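Local coordinates for protein putative hydrolase (Burkholderia cenocepacia, PDB 4X00) that probably acts as a hydrolase of the alpha/beta-hydrolase fold, perhaps an aryl esterase, at residues F39-G42 with L48-S51; P57-Y62 with R271-F276; W111-A116 with R205-E210; G138-K143 with I239-S244; D167-F172 with A196-Q201. All blocks are in the same frame, centred on the assembly; numbering follows the deposited sequence. Where two conformers were deposited one is given.

Interaction 1 (F39-G42 with L48-S51); sequences FIHG and LNWS. With EDO (1,2-ethanediol), chain F.
Phe39 and Trp50 both set CG beside the backbone N and anti to the carbonyl carbon (chi1 -63° and -60°), and these two turns bring one face of the indole against Phe39 CB. The evidence is the position of that carbon: Phe39 CB stands 3.4 Å from the centroid of the five-membered Trp50 ring and almost on its normal, a CH-pi contact. From there the phenyl group leans across the rest of the indole. Its CD2 comes to 3.6 Å from Trp50 CE3, and with ring planes at 47° and centroids of the six-membered rings 5.0 Å apart the aromatic pair is oblique. The rim of the indole meets main chain instead: Trp50 CZ2 is 3.4 Å from Ile40 O, and Trp50 NE1 lies 3.7 Å from His41 N, with no hydrogen bond crossing between the segments.

His41 adds a lighter touch, its CB 3.8 Å from Asn49 OD1, an oxygen already engaged by the amide of Ser46. The imidazole is fixed at both nitrogens. ND1 donates to Gly42 O at 2.8 Å with the acceptor close to the ring plane, while NE2 is hydrogen-bonded to Leu69 N, so its rotation is defined. An ethanediol, probably from the crystallisation liquor, bridges Leu48 O and Ser51 OG.

Strand 36-40, which carries Phe39 and Ile40, runs between strands 63-67 and 107-111 in the central sheet; Trp50 packs on Thr66, Val109 and Trp111 of these neighbours, just ahead of helix 51-54.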
# COMPACT_ATOMS: atom_id res chain seq x y z
N PHE A 39 3.03 7.41 -1.43
CA PHE A 39 2.56 6.40 -0.50
C PHE A 39 1.28 5.76 -1.00
O PHE A 39 0.35 6.48 -1.38
CB PHE A 39 2.30 7.00 0.87
CG PHE A 39 3.52 7.58 1.53
CD1 PHE A 39 3.89 8.89 1.27
CD2 PHE A 39 4.27 6.83 2.43
CE1 PHE A 39 5.01 9.44 1.89
CE2 PHE A 39 5.40 7.36 3.06
CZ PHE A 39 5.76 8.67 2.79
N ILE A 40 1.23 4.43 -0.99
CA ILE A 40 0.11 3.65 -1.53
C ILE A 40 -0.39 2.76 -0.43
O ILE A 40 0.34 1.88 0.02
CB ILE A 40 0.56 2.79 -2.72
CG1 ILE A 40 1.32 3.65 -3.74
CG2 ILE A 40 -0.65 2.12 -3.38
CD1 ILE A 40 2.22 2.82 -4.65
N HIS A 41 -1.59 3.02 0.08
CA HIS A 41 -2.10 2.28 1.22
C HIS A 41 -2.62 0.89 0.83
O HIS A 41 -2.53 0.47 -0.33
CB HIS A 41 -3.18 3.08 1.95
CG HIS A 41 -4.45 3.25 1.16
ND1 HIS A 41 -5.43 2.28 1.09
CD2 HIS A 41 -4.90 4.31 0.43
CE1 HIS A 41 -6.43 2.73 0.32
NE2 HIS A 41 -6.15 3.97 -0.07
N GLY A 42 -3.14 0.16 1.83
CA GLY A 42 -3.58 -1.21 1.64
C GLY A 42 -5.08 -1.36 1.79
O GLY A 42 -5.83 -0.37 1.89
N LEU A 48 -5.23 8.31 5.31
CA LEU A 48 -5.07 8.47 6.76
C LEU A 48 -4.08 7.51 7.37
O LEU A 48 -3.54 7.80 8.44
CB LEU A 48 -6.43 8.30 7.49
CG LEU A 48 -7.45 9.36 7.09
CD1 LEU A 48 -8.75 9.13 7.88
CD2 LEU A 48 -6.96 10.81 7.22
N ASN A 49 -3.83 6.37 6.71
CA ASN A 49 -2.85 5.44 7.26
C ASN A 49 -1.46 6.03 7.42
O ASN A 49 -0.70 5.54 8.24
CB ASN A 49 -2.73 4.21 6.37
CG ASN A 49 -3.94 3.34 6.45
OD1 ASN A 49 -4.59 3.10 5.43
ND2 ASN A 49 -4.23 2.81 7.62
N TRP A 50 -1.15 7.06 6.64
CA TRP A 50 0.23 7.57 6.55
C TRP A 50 0.49 8.78 7.43
O TRP A 50 1.52 9.43 7.30
CB TRP A 50 0.55 7.90 5.10
CG TRP A 50 0.46 6.73 4.18
CD1 TRP A 50 -0.46 6.54 3.17
CD2 TRP A 50 1.28 5.56 4.20
NE1 TRP A 50 -0.23 5.34 2.55
CE2 TRP A 50 0.85 4.72 3.14
CE3 TRP A 50 2.39 5.16 4.97
CZ2 TRP A 50 1.48 3.50 2.84
CZ3 TRP A 50 3.01 3.95 4.67
CH2 TRP A 50 2.56 3.13 3.63
N SER A 51 -0.40 9.06 8.38
CA SER A 51 -0.29 10.28 9.19
C SER A 51 1.04 10.42 9.94
O SER A 51 1.57 11.52 10.07
CB SER A 51 -1.43 10.35 10.20
OG SER A 51 -1.27 9.35 11.18
C1 EDO F . -3.47 6.88 11.66
O1 EDO F . -2.67 7.54 12.65
C2 EDO F . -4.80 7.61 11.53
O2 EDO F . -4.61 8.85 10.84

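Interaction 2 (P57-Y62 with R271-F276); sequences PRLQHY and RDLSDF. With EDO (1,2-ethanediol), chain H; EDO (1,2-ethanediol), chain J.
The turn leading into strand 63-67 meets helix 266-280, the last helix of this alpha/beta-hydrolase fold, where it packs on the central sheet. Leu59 to Tyr62 form a type I beta turn, closed by Tyr62 N to Leu59 O at 3.1 Å, and the first and last residues of the turn, Leu59 and Tyr62, both send their side chains to Ser274. From Tyr62 the phenol OH reaches Ser274 OG at 2.9 Å, a hydrogen bond in which either hydroxyl could be the donor; the serine oxygen lies at the edge of the tyrosine ring, near its plane. Ser274 OG is turned anti to its own backbone N (chi1 -178°), which carries it out from the helix toward the turn. There it also meets a water at 2.6 Å, and that water donates to Arg58 O at 3.1 Å, adding a second, solvent-mediated link to the same loop.

Apolar groups fill in beside this polar cluster. Leu59 CD2 rests 3.9 Å from Ser274 CB, and Leu59 CD1 approaches Leu273 CD2 more loosely, at 4.5 Å. Leu273 itself continues inward to Phe39 and Val134 of the sheet, while Tyr62 also packs on Val277 and Arg278 one turn further along the helix.

The buried Ser274 hydroxyl thus has two polar neighbours, the tyrosine hydroxyl and the water, and the order of protons among the three oxygens stays open.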
# COMPACT_ATOMS: atom_id res chain seq x y z
N PRO A 57 8.60 15.97 11.09
CA PRO A 57 9.42 17.06 10.56
C PRO A 57 10.59 16.56 9.72
O PRO A 57 11.01 17.23 8.76
CB PRO A 57 9.93 17.76 11.83
CG PRO A 57 8.95 17.44 12.86
CD PRO A 57 8.37 16.09 12.54
N ARG A 58 11.11 15.39 10.08
CA ARG A 58 12.31 14.84 9.44
C ARG A 58 12.06 14.34 8.01
O ARG A 58 13.00 14.07 7.27
CB ARG A 58 12.90 13.71 10.27
N LEU A 59 10.79 14.23 7.62
CA LEU A 59 10.46 13.85 6.25
C LEU A 59 9.97 15.03 5.41
O LEU A 59 9.67 14.84 4.24
CB LEU A 59 9.39 12.77 6.25
CG LEU A 59 9.79 11.42 6.86
CD1 LEU A 59 8.65 10.44 6.77
CD2 LEU A 59 11.02 10.86 6.13
N GLN A 60 9.91 16.22 5.99
CA GLN A 60 9.26 17.41 5.41
C GLN A 60 10.01 18.02 4.24
O GLN A 60 9.48 18.91 3.55
CB GLN A 60 9.08 18.50 6.48
CG GLN A 60 8.09 18.14 7.55
CD GLN A 60 6.78 17.61 6.99
OE1 GLN A 60 6.08 18.29 6.24
NE2 GLN A 60 6.47 16.36 7.34
N HIS A 61 11.27 17.63 4.04
CA HIS A 61 12.02 18.16 2.90
C HIS A 61 11.78 17.31 1.67
O HIS A 61 12.26 17.65 0.59
CB HIS A 61 13.51 18.23 3.20
CG HIS A 61 14.08 16.90 3.56
ND1 HIS A 61 13.58 16.12 4.59
CD2 HIS A 61 15.07 16.18 2.98
CE1 HIS A 61 14.25 14.99 4.64
NE2 HIS A 61 15.16 15.00 3.68
N TYR A 62 11.02 16.22 1.82
CA TYR A 62 10.57 15.46 0.66
C TYR A 62 9.22 15.97 0.20
O TYR A 62 8.51 16.61 0.98
CB TYR A 62 10.44 13.97 0.97
CG TYR A 62 11.74 13.36 1.41
CD1 TYR A 62 12.84 13.34 0.55
CD2 TYR A 62 11.86 12.78 2.66
CE1 TYR A 62 14.06 12.77 0.97
CE2 TYR A 62 13.05 12.21 3.08
CZ TYR A 62 14.16 12.20 2.22
OH TYR A 62 15.36 11.65 2.62
N ARG A 271 12.93 6.56 9.84
CA ARG A 271 14.38 6.49 9.68
C ARG A 271 14.75 5.59 8.49
O ARG A 271 15.52 5.98 7.61
CB ARG A 271 15.00 5.96 10.98
CG ARG A 271 16.53 5.99 10.95
CD ARG A 271 17.12 5.05 12.02
NE ARG A 271 16.95 3.66 11.62
CZ ARG A 271 16.62 2.65 12.44
NH1 ARG A 271 16.47 2.85 13.75
NH2 ARG A 271 16.44 1.43 11.95
N ASP A 272 14.20 4.37 8.47
CA ASP A 272 14.48 3.46 7.36
C ASP A 272 14.05 4.05 6.01
O ASP A 272 14.75 3.89 5.01
CB ASP A 272 13.78 2.12 7.60
CG ASP A 272 14.47 1.26 8.63
OD1 ASP A 272 15.67 1.49 8.98
OD2 ASP A 272 13.82 0.31 9.09
N LEU A 273 12.89 4.71 5.98
CA LEU A 273 12.39 5.26 4.73
C LEU A 273 13.29 6.39 4.25
O LEU A 273 13.71 6.41 3.07
CB LEU A 273 10.95 5.76 4.91
CG LEU A 273 10.38 6.48 3.68
CD1 LEU A 273 10.42 5.57 2.41
CD2 LEU A 273 8.96 6.96 3.96
N SER A 274 13.64 7.31 5.14
CA SER A 274 14.49 8.42 4.70
C SER A 274 15.85 7.91 4.23
O SER A 274 16.37 8.35 3.20
CB SER A 274 14.64 9.46 5.81
OG SER A 274 15.42 10.56 5.36
N ASP A 275 16.40 6.93 4.96
CA ASP A 275 17.69 6.35 4.57
C ASP A 275 17.59 5.68 3.21
O ASP A 275 18.49 5.80 2.40
CB ASP A 275 18.17 5.35 5.63
CG ASP A 275 18.60 6.02 6.92
OD1 ASP A 275 18.67 7.27 6.95
OD2 ASP A 275 18.86 5.30 7.90
N PHE A 276 16.49 4.97 2.94
CA PHE A 276 16.32 4.31 1.67
C PHE A 276 16.25 5.34 0.53
O PHE A 276 16.90 5.18 -0.53
CB PHE A 276 15.04 3.47 1.68
CG PHE A 276 14.74 2.86 0.34
CD1 PHE A 276 15.39 1.69 -0.05
CD2 PHE A 276 13.87 3.46 -0.57
CE1 PHE A 276 15.18 1.10 -1.29
CE2 PHE A 276 13.62 2.87 -1.83
CZ PHE A 276 14.27 1.69 -2.18
C1 EDO H . 16.27 -3.26 10.86
O1 EDO H . 16.79 -2.93 12.17
C2 EDO H . 15.80 -2.03 10.08
O2 EDO H . 15.07 -1.12 10.91
C1 EDO J . 21.80 8.19 5.48
O1 EDO J . 20.74 8.77 6.24
C2 EDO J . 22.31 6.91 6.14
O2 EDO J . 23.07 7.22 7.32
O HOH W 1 15.38 12.16 7.45

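Interaction 3 (W111-A116 with R205-E210)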
# COMPACT_ATOMS: atom_id res chain seq x y z
N TRP A 111 1.95 -0.34 0.97
CA TRP A 111 1.55 -1.17 2.11
C TRP A 111 0.58 -2.25 1.66
O TRP A 111 -0.50 -1.92 1.16
CB TRP A 111 0.90 -0.30 3.18
CG TRP A 111 0.35 -1.07 4.33
CD1 TRP A 111 0.92 -2.15 4.93
CD2 TRP A 111 -0.89 -0.81 5.04
NE1 TRP A 111 0.12 -2.59 5.97
CE2 TRP A 111 -0.99 -1.78 6.05
CE3 TRP A 111 -1.89 0.16 4.93
CZ2 TRP A 111 -2.05 -1.81 6.96
CZ3 TRP A 111 -2.96 0.11 5.82
CH2 TRP A 111 -3.03 -0.88 6.81
N SER A 112 0.97 -3.52 1.82
CA SER A 112 0.07 -4.67 1.69
C SER A 112 -0.51 -4.71 0.26
O SER A 112 0.26 -4.95 -0.69
CB SER A 112 -1.00 -4.62 2.78
OG SER A 112 -1.71 -5.84 2.83
N LEU A 113 -1.80 -4.46 0.05
CA LEU A 113 -2.35 -4.39 -1.31
C LEU A 113 -1.56 -3.39 -2.17
O LEU A 113 -1.39 -3.58 -3.36
CB LEU A 113 -3.85 -4.03 -1.21
CG LEU A 113 -4.54 -3.65 -2.50
CD1 LEU A 113 -4.55 -4.83 -3.41
CD2 LEU A 113 -5.97 -3.20 -2.16
N GLY A 114 -1.08 -2.33 -1.52
CA GLY A 114 -0.28 -1.34 -2.22
C GLY A 114 0.98 -1.92 -2.84
O GLY A 114 1.45 -1.41 -3.86
N GLY A 115 1.52 -2.96 -2.21
CA GLY A 115 2.67 -3.67 -2.79
C GLY A 115 2.30 -4.37 -4.09
O GLY A 115 3.07 -4.38 -5.06
N ALA A 116 1.10 -4.94 -4.13
CA ALA A 116 0.63 -5.58 -5.36
C ALA A 116 0.41 -4.55 -6.46
O ALA A 116 0.66 -4.82 -7.65
CB ALA A 116 -0.65 -6.37 -5.09
N ARG A 205 -10.13 -9.85 -4.11
CA ARG A 205 -9.73 -11.25 -3.95
C ARG A 205 -9.16 -11.85 -5.24
O ARG A 205 -8.23 -12.66 -5.22
CB ARG A 205 -10.95 -12.07 -3.48
CG ARG A 205 -11.78 -11.37 -2.37
CD ARG A 205 -12.87 -12.31 -1.89
NE ARG A 205 -13.89 -12.67 -2.88
CZ ARG A 205 -14.44 -13.88 -2.91
NH1 ARG A 205 -15.37 -14.21 -3.80
NH2 ARG A 205 -14.04 -14.78 -2.01
N SER A 206 -9.76 -11.44 -6.35
CA SER A 206 -9.47 -11.99 -7.68
C SER A 206 -8.58 -11.10 -8.51
O SER A 206 -8.38 -11.36 -9.69
CB SER A 206 -10.78 -12.23 -8.46
OG SER A 206 -11.60 -13.16 -7.79
N MET A 207 -8.05 -10.03 -7.91
CA MET A 207 -7.20 -9.09 -8.65
C MET A 207 -5.94 -9.78 -9.14
O MET A 207 -5.25 -10.43 -8.36
CB MET A 207 -6.81 -7.90 -7.78
CG MET A 207 -6.08 -6.81 -8.55
SD MET A 207 -5.45 -5.51 -7.45
CE MET A 207 -4.00 -6.30 -6.78
N THR A 208 -5.62 -9.62 -10.42
CA THR A 208 -4.40 -10.18 -10.95
C THR A 208 -3.18 -9.45 -10.36
O THR A 208 -3.24 -8.24 -10.12
CB THR A 208 -4.38 -10.11 -12.49
OG1 THR A 208 -4.60 -8.76 -12.91
CG2 THR A 208 -5.49 -10.99 -13.08
N VAL A 209 -2.12 -10.20 -10.09
CA VAL A 209 -0.88 -9.61 -9.56
C VAL A 209 0.30 -10.17 -10.33
O VAL A 209 0.62 -11.36 -10.22
CB VAL A 209 -0.69 -9.89 -8.05
CG1 VAL A 209 0.56 -9.17 -7.52
CG2 VAL A 209 -1.91 -9.44 -7.27
N GLU A 210 0.97 -9.33 -11.11
CA GLU A 210 2.10 -9.79 -11.90
C GLU A 210 3.41 -9.58 -11.15
O GLU A 210 4.30 -8.84 -11.58
CB GLU A 210 2.13 -9.07 -13.24
CG GLU A 210 0.86 -9.35 -14.04
CD GLU A 210 0.92 -8.83 -15.45
OE1 GLU A 210 0.11 -7.95 -15.79
OE2 GLU A 210 1.77 -9.32 -16.22
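Met207 rests its terminal methyl against both Leu113 and Ala116: Met207 CE is 3.7 Å from Leu113 CD1 and 3.8 Å from Ala116 CB. The methionine leaves its backbone with chi1 and chi2 both extended and bends at chi3 (78°); that last bend swings CE onto the first turn of helix 113-125. Its sulfur stays slightly farther back, Met207 SD lying 4.2 Å from Leu113 CD1, and the leucine and methionine side chains cross at a slant. Two residues along, Val209 straddles the same alanine methyl, with CG1 at 3.9 Å and CG2 at 4.0 Å from Ala116 CB. This is apolar packing throughout, and no hydrogen bond joins the segments.

The helix start belongs to what fits a nucleophile elbow of the GxSxG type, formed by Gly110, Ser112 and Gly114 between strand 107-111 and helix 113-125. The strained backbone of Ser112 (phi 61°, psi -112°) is the expected signature, and Ser112, His259 and Asp230 have the geometry of a Ser-His-Asp triad, so Ser112 is probably the nucleophile. At Gly114 a beta carbon would clash with Trp111 N, evidence of how closely the turn is folded.

On the loop side, main-chain atoms tie the 205-210 segment to the same helix: Asn120 receives a hydrogen bond from Glu210 N and donates one to Thr208 O. Trp90 of helix 87-100 packs against both Leu113 and Met207.

Interaction 4 (G138-K143 with I239-S244); sequences GVIELK and IARAKS
Ile140 and Glu141 make the contact from the loop that follows strand 132-136. Before them, Gly138 directs its carbonyl to the hydroxyl of Tyr226 and Val139 is hydrogen-bonded through its backbone to Ser112, so the loop is already held where it leaves the sheet. Ile140 then turns its side chain to the helix and uses two branches: CG2 comes within 4.0 Å of Arg241 CG, while CD1 lies 4.1 Å from Ala242 CB. Next, Glu141 supplies the polar half. Its carboxylate takes Arg241 side-on in a two-pronged salt bridge, one bond to each oxygen.

The two prongs differ in geometry. Arg241 NH2 reaches Glu141 OE2 at 2.9 Å, nearly straight (171°), on the syn side and moderately out of the carboxylate plane, with the oxygen in the guanidinium plane. Arg241 NE also stands 2.9 Å from Glu141 OE1, but the bond is more bent, 155°, and it meets the oxygen more steeply from above the carboxylate. The flat groups are therefore twisted, their planes 41° apart. A bend in the arginine chain at chi2 brings NE and NH2 round to face the acid. Glu141 OE1 has a further donor in Gln146 NE2. Beyond, Leu142 centres an inverse gamma turn.

Helix 235-245 thus faces the loop with Arg241 and Ala242, while Ile239 packs on strands 222-227 and 250-254 at the sheet's edge; Leu215 of helix 211-216 touches both Ile140 and Ala242.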
# COMPACT_ATOMS: atom_id res chain seq x y z
N GLY A 138 4.13 -5.89 2.10
CA GLY A 138 3.49 -5.98 0.81
C GLY A 138 2.97 -7.36 0.47
O GLY A 138 3.59 -8.41 0.77
N VAL A 139 1.81 -7.37 -0.18
CA VAL A 139 1.42 -8.56 -0.89
C VAL A 139 2.43 -8.80 -2.00
O VAL A 139 2.72 -7.88 -2.76
CB VAL A 139 -0.00 -8.44 -1.46
CG1 VAL A 139 -0.28 -9.61 -2.46
CG2 VAL A 139 -1.01 -8.44 -0.32
N ILE A 140 2.94 -10.02 -2.08
CA ILE A 140 3.81 -10.44 -3.18
C ILE A 140 2.90 -11.23 -4.12
O ILE A 140 2.53 -10.73 -5.19
CB ILE A 140 5.03 -11.24 -2.69
CG1 ILE A 140 5.85 -10.39 -1.70
CG2 ILE A 140 5.87 -11.69 -3.88
CD1 ILE A 140 6.30 -9.00 -2.25
N GLU A 141 2.48 -12.42 -3.71
CA GLU A 141 1.39 -13.11 -4.39
C GLU A 141 0.31 -13.45 -3.42
O GLU A 141 0.57 -13.66 -2.23
CB GLU A 141 1.89 -14.38 -5.09
CG GLU A 141 2.89 -14.07 -6.19
CD GLU A 141 3.69 -15.26 -6.65
OE1 GLU A 141 4.04 -16.11 -5.82
OE2 GLU A 141 3.96 -15.34 -7.88
N LEU A 142 -0.92 -13.52 -3.92
CA LEU A 142 -2.06 -13.92 -3.12
C LEU A 142 -2.21 -15.43 -3.17
O LEU A 142 -3.02 -15.95 -3.93
CB LEU A 142 -3.32 -13.23 -3.61
CG LEU A 142 -3.32 -11.71 -3.50
CD1 LEU A 142 -4.44 -11.12 -4.36
CD2 LEU A 142 -3.51 -11.31 -2.04
N LYS A 143 -1.38 -16.13 -2.39
CA LYS A 143 -1.30 -17.59 -2.41
C LYS A 143 -1.27 -18.07 -0.96
O LYS A 143 -0.79 -17.35 -0.09
CB LYS A 143 -0.05 -18.08 -3.18
N ILE A 239 8.82 -12.52 1.74
CA ILE A 239 10.16 -12.01 1.49
C ILE A 239 10.96 -13.02 0.67
O ILE A 239 11.62 -12.64 -0.30
CB ILE A 239 10.88 -11.69 2.81
CG1 ILE A 239 10.26 -10.43 3.44
CG2 ILE A 239 12.39 -11.43 2.56
CD1 ILE A 239 10.66 -10.22 4.88
N ALA A 240 10.86 -14.29 1.02
CA ALA A 240 11.65 -15.31 0.33
C ALA A 240 11.19 -15.45 -1.11
O ALA A 240 12.02 -15.59 -2.02
CB ALA A 240 11.57 -16.66 1.07
N ARG A 241 9.89 -15.40 -1.36
CA ARG A 241 9.38 -15.46 -2.72
C ARG A 241 9.87 -14.26 -3.53
O ARG A 241 10.33 -14.42 -4.65
CB ARG A 241 7.85 -15.52 -2.72
CG ARG A 241 7.24 -15.44 -4.10
CD ARG A 241 7.64 -16.59 -5.01
NE ARG A 241 6.85 -16.50 -6.23
CZ ARG A 241 7.25 -16.90 -7.44
NH1 ARG A 241 8.45 -17.44 -7.61
NH2 ARG A 241 6.43 -16.74 -8.47
N ALA A 242 9.80 -13.07 -2.94
CA ALA A 242 10.29 -11.89 -3.64
C ALA A 242 11.78 -11.97 -3.95
O ALA A 242 12.19 -11.60 -5.06
CB ALA A 242 9.98 -10.64 -2.84
N LYS A 243 12.60 -12.41 -2.98
CA LYS A 243 14.03 -12.50 -3.22
C LYS A 243 14.34 -13.57 -4.25
O LYS A 243 15.34 -13.47 -4.97
CB LYS A 243 14.78 -12.79 -1.93
CG LYS A 243 14.90 -11.56 -1.04
CD LYS A 243 15.71 -11.85 0.19
CE LYS A 243 15.92 -10.57 0.99
NZ LYS A 243 16.85 -10.78 2.17
N SER A 244 13.50 -14.60 -4.34
CA SER A 244 13.67 -15.64 -5.35
C SER A 244 13.49 -15.04 -6.74
O SER A 244 14.18 -15.40 -7.70
CB SER A 244 12.67 -16.78 -5.09
OG SER A 244 12.84 -17.84 -6.01

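Interaction 5 (D167-F172 with A196-Q201)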
# COMPACT_ATOMS: atom_id res chain seq x y z
N ASP A 167 -18.65 -6.37 11.37
CA ASP A 167 -17.86 -7.13 12.34
C ASP A 167 -16.61 -7.70 11.66
O ASP A 167 -15.52 -7.72 12.26
CB ASP A 167 -18.69 -8.27 12.93
CG ASP A 167 -19.73 -7.80 13.94
OD1 ASP A 167 -19.71 -6.64 14.40
OD2 ASP A 167 -20.58 -8.65 14.31
N GLY A 168 -16.75 -8.19 10.43
CA GLY A 168 -15.61 -8.72 9.69
C GLY A 168 -14.54 -7.65 9.43
O GLY A 168 -13.34 -7.89 9.58
N GLU A 169 -14.97 -6.46 9.01
CA GLU A 169 -14.02 -5.38 8.80
C GLU A 169 -13.31 -5.02 10.10
O GLU A 169 -12.11 -4.72 10.06
CB GLU A 169 -14.70 -4.13 8.21
CG GLU A 169 -15.23 -4.33 6.82
CD GLU A 169 -15.67 -3.05 6.16
OE1 GLU A 169 -15.65 -1.97 6.78
OE2 GLU A 169 -16.16 -3.16 5.00
N ARG A 170 -14.04 -5.00 11.22
CA ARG A 170 -13.42 -4.65 12.49
C ARG A 170 -12.38 -5.69 12.87
O ARG A 170 -11.26 -5.35 13.33
CB ARG A 170 -14.49 -4.51 13.58
CG ARG A 170 -13.95 -3.94 14.88
CD ARG A 170 -15.09 -3.60 15.88
NE ARG A 170 -15.76 -4.81 16.33
CZ ARG A 170 -16.98 -5.23 15.95
NH1 ARG A 170 -17.43 -6.38 16.42
NH2 ARG A 170 -17.74 -4.54 15.09
N ALA A 171 -12.68 -6.97 12.65
CA ALA A 171 -11.72 -8.04 12.94
C ALA A 171 -10.49 -7.94 12.01
O ALA A 171 -9.34 -8.14 12.44
CB ALA A 171 -12.40 -9.41 12.80
N PHE A 172 -10.72 -7.63 10.74
CA PHE A 172 -9.61 -7.46 9.81
C PHE A 172 -8.70 -6.31 10.28
O PHE A 172 -7.47 -6.41 10.22
CB PHE A 172 -10.15 -7.17 8.41
CG PHE A 172 -9.08 -6.97 7.40
CD1 PHE A 172 -8.55 -8.06 6.75
CD2 PHE A 172 -8.63 -5.70 7.07
CE1 PHE A 172 -7.54 -7.90 5.79
CE2 PHE A 172 -7.63 -5.53 6.09
CZ PHE A 172 -7.09 -6.64 5.46
N ALA A 196 -14.94 1.86 2.48
CA ALA A 196 -14.53 1.07 1.30
C ALA A 196 -15.73 0.40 0.60
O ALA A 196 -16.67 -0.10 1.23
CB ALA A 196 -13.49 0.01 1.70
N SER A 197 -15.65 0.38 -0.72
CA SER A 197 -16.69 -0.20 -1.56
C SER A 197 -16.84 -1.70 -1.35
O SER A 197 -15.85 -2.43 -1.41
CB SER A 197 -16.36 0.08 -3.03
OG SER A 197 -17.11 -0.80 -3.88
N TRP A 198 -18.07 -2.16 -1.15
CA TRP A 198 -18.32 -3.59 -1.02
C TRP A 198 -18.09 -4.30 -2.37
O TRP A 198 -17.76 -5.49 -2.40
CB TRP A 198 -19.75 -3.84 -0.54
CG TRP A 198 -19.98 -3.45 0.88
CD1 TRP A 198 -19.30 -2.52 1.63
CD2 TRP A 198 -20.99 -3.99 1.74
NE1 TRP A 198 -19.81 -2.47 2.90
CE2 TRP A 198 -20.88 -3.34 2.98
CE3 TRP A 198 -22.00 -4.94 1.55
CZ2 TRP A 198 -21.70 -3.67 4.06
CZ3 TRP A 198 -22.81 -5.26 2.62
CH2 TRP A 198 -22.66 -4.64 3.86
N ASP A 199 -18.26 -3.58 -3.48
CA ASP A 199 -17.97 -4.17 -4.79
C ASP A 199 -16.48 -4.42 -4.92
O ASP A 199 -16.04 -5.46 -5.38
CB ASP A 199 -18.45 -3.24 -5.92
CG ASP A 199 -19.94 -2.95 -5.84
OD1 ASP A 199 -20.69 -3.94 -5.82
OD2 ASP A 199 -20.34 -1.76 -5.78
N MET A 200 -15.69 -3.44 -4.50
CA MET A 200 -14.24 -3.56 -4.49
C MET A 200 -13.84 -4.74 -3.60
O MET A 200 -13.04 -5.58 -4.01
CB MET A 200 -13.62 -2.26 -4.00
CG MET A 200 -12.10 -2.33 -3.92
SD MET A 200 -11.47 -3.07 -2.38
CE MET A 200 -12.18 -1.93 -1.16
N GLN A 201 -14.43 -4.82 -2.40
CA GLN A 201 -13.98 -5.86 -1.47
C GLN A 201 -14.18 -7.27 -2.00
O GLN A 201 -13.34 -8.16 -1.81
CB GLN A 201 -14.71 -5.76 -0.13
CG GLN A 201 -14.36 -4.56 0.71
CD GLN A 201 -15.18 -4.60 1.96
OE1 GLN A 201 -16.25 -4.03 2.03
NE2 GLN A 201 -14.73 -5.38 2.95
O HOH W 2 -16.12 -0.99 3.78
O HOH W 3 -18.69 -0.74 4.99
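Glu169 and Gln201 bring their polar ends together, but no clear direct hydrogen bond joins them. Glu169 OE2 lies 3.1 Å from Gln201 OE1, a close approach of two acceptors, and the carboxylate and amide planes stand 65° apart as the side chains cross at about a right angle. Both chains are extended beyond CG, which lets them span a gap whose nearest backbone positions, the CA atoms of Glu169 and Ala196, are 9.9 Å apart.

Two waters lie in the gap. One is 2.5 Å from Glu169 OE2 and 2.8 Å from Ala196 O, and appears to donate to both, though more acceptors surround it than it has protons. The second accepts from Trp198 NE1 at 2.9 Å, in the plane of the indole, and makes only a weak, long approach to Glu169 OE2.

The next shell sets the partners. His165 NE2 is hydrogen-bonded to Gln201 OE1, and its ring stacks on Trp198; one histidine thus contacts both residues and probably helps to orient them. Gln201 NE2 has a weak bond to Met157 O. Ser197 caps the helix carrying Trp198 and Gln201: its OG accepts from Met200 N at 3.1 Å and, weakly, from Asp199 N.

Helices 162-174 and 198-204 belong to the helical insertion after strand 132-136, in the place where alpha/beta hydrolases commonly carry a lid or cap domain; here the two are joined across a buried, hydrated polar seam.

How the interactions relate
Along the chain interaction 1 comes first and closes before the others open. Interaction 2 spans interactions 3, 4 and 5; the segments of 3 and 4 cross, and interaction 5 falls within the spans of both. Strand 36-40 of interaction 1 neighbours strand 107-111, which leads into interaction 3, and Ile40 O probably accepts a hydrogen bond from Trp111 N. Interaction 3 in turn touches interaction 4, their centres 11 Å apart, and interaction 2 touches interaction 1. Interactions 1 to 4 thus gather loops and helices at one sheet, with the probable nucleophile elbow in interaction 3. Interaction 5 sits apart in the helical insertion, about 32 Å from interaction 2, centre to centre.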